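Local coordinates for glutaredoxin related protein (Sulfolobus solfataricus, PDB 4MNN) that probably acts as an atypical protein disulfide oxidoreductase in thiol redox exchange, being built on thioredoxin folds within the glutaredoxin family, at residues A[78-81]-A[86-89]. Residues are numbered along the deposited sequence; the frame is centred on the assembly and turned at random.
Sequences LVRI and VNLD
Arg80, near the C-terminal end of helix 71-83, reaches across to Asn87 in the loop that follows, and this pair carries the contact between 78-81 and 86-89. The backbones stay apart, with Arg80 CA 6.4 Å from Val86 CA. The Arg80 CB bond points toward the loop, and CG lies anti to the carbonyl carbon (chi1 -66°), from where the chain runs extended to NE. The Asn87 amide is probably modelled turned over, so the identity of the atom facing the arginine is uncertain. CB and CG only carry the chain outward; CD is the first atom to come near the amide end of Asn87. Next comes Arg80 NE, 2.6 Å from the position modelled as Asn87 ND2. Beyond it, chi4 of 94° turns the guanidinium out of line with the chain, bringing CZ near the amide end and Arg80 NH2 to 3.2 Å from that same Asn87 ND2 position. The amide end comes in at the guanidinium edge, close to its plane, while the two flat groups stand 79° apart. With the amide turned back, a hydrogen bond from NE is possible. On the remaining terminal nitrogen, Arg80 NH1 forms a salt bridge with Glu119 of helix 114-127, and Asn87 touches Gln123 of that helix. Asp89 is the N-cap of helix 90-96, its OD2 hydrogen-bonding Glu92 N. The arrangement is a surface contact between a helix end and the loop leading to helix 90-96, made by two side chains crossing at about a right angle, consistent with a connection between the two thioredoxin-like units of a protein disulfide oxidoreductase.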
# COMPACT_ATOMS: atom_id res chain seq x y z
N LEU A 78 7.02 -2.97 3.78
CA LEU A 78 7.12 -3.15 5.23
C LEU A 78 8.58 -3.06 5.69
O LEU A 78 8.91 -2.42 6.70
CB LEU A 78 6.56 -4.53 5.60
CG LEU A 78 5.09 -4.63 6.09
CD1 LEU A 78 4.23 -3.53 5.61
CD2 LEU A 78 4.53 -6.00 5.74
N VAL A 79 9.45 -3.75 4.96
CA VAL A 79 10.87 -3.74 5.31
C VAL A 79 11.47 -2.35 5.17
O VAL A 79 12.21 -1.90 6.03
CB VAL A 79 11.63 -4.75 4.42
CG1 VAL A 79 13.15 -4.68 4.69
CG2 VAL A 79 11.07 -6.15 4.65
N ARG A 80 11.15 -1.65 4.08
CA ARG A 80 11.70 -0.31 3.86
C ARG A 80 11.25 0.66 4.94
O ARG A 80 12.05 1.43 5.48
CB ARG A 80 11.31 0.23 2.48
CG ARG A 80 11.90 -0.50 1.28
CD ARG A 80 12.08 0.48 0.08
NE ARG A 80 12.81 -0.19 -0.99
CZ ARG A 80 12.24 -0.82 -2.02
NH1 ARG A 80 10.91 -0.85 -2.13
NH2 ARG A 80 13.00 -1.47 -2.89
N ILE A 81 9.96 0.62 5.27
CA ILE A 81 9.42 1.50 6.29
C ILE A 81 10.04 1.15 7.67
O ILE A 81 10.43 2.06 8.42
CB ILE A 81 7.88 1.38 6.33
CG1 ILE A 81 7.29 2.04 5.09
CG2 ILE A 81 7.30 2.08 7.57
CD1 ILE A 81 5.84 1.61 4.81
N VAL A 86 14.86 4.29 1.79
CA VAL A 86 14.16 4.51 0.53
C VAL A 86 15.18 4.28 -0.59
O VAL A 86 16.37 4.58 -0.44
CB VAL A 86 13.59 5.95 0.50
CG1 VAL A 86 13.56 6.50 -0.91
CG2 VAL A 86 12.15 5.94 1.11
N ASN A 87 14.74 3.71 -1.71
CA ASN A 87 15.67 3.46 -2.79
C ASN A 87 15.49 4.35 -4.03
O ASN A 87 16.15 4.14 -5.04
CB ASN A 87 15.64 1.97 -3.15
CG ASN A 87 16.16 1.08 -2.00
OD1 ASN A 87 17.32 1.21 -1.59
ND2 ASN A 87 15.30 0.21 -1.48
N LEU A 88 14.60 5.34 -3.95
CA LEU A 88 14.43 6.26 -5.07
C LEU A 88 15.70 7.14 -5.11
O LEU A 88 16.33 7.37 -4.07
CB LEU A 88 13.18 7.13 -4.85
CG LEU A 88 11.87 6.34 -4.79
CD1 LEU A 88 10.72 7.29 -4.61
CD2 LEU A 88 11.68 5.55 -6.06
N ASP A 89 16.08 7.64 -6.28
CA ASP A 89 17.30 8.46 -6.36
C ASP A 89 17.04 9.87 -5.80
O ASP A 89 15.89 10.25 -5.58
CB ASP A 89 17.81 8.53 -7.81
CG ASP A 89 16.88 9.31 -8.73
OD1 ASP A 89 16.46 8.72 -9.75
OD2 ASP A 89 16.57 10.50 -8.45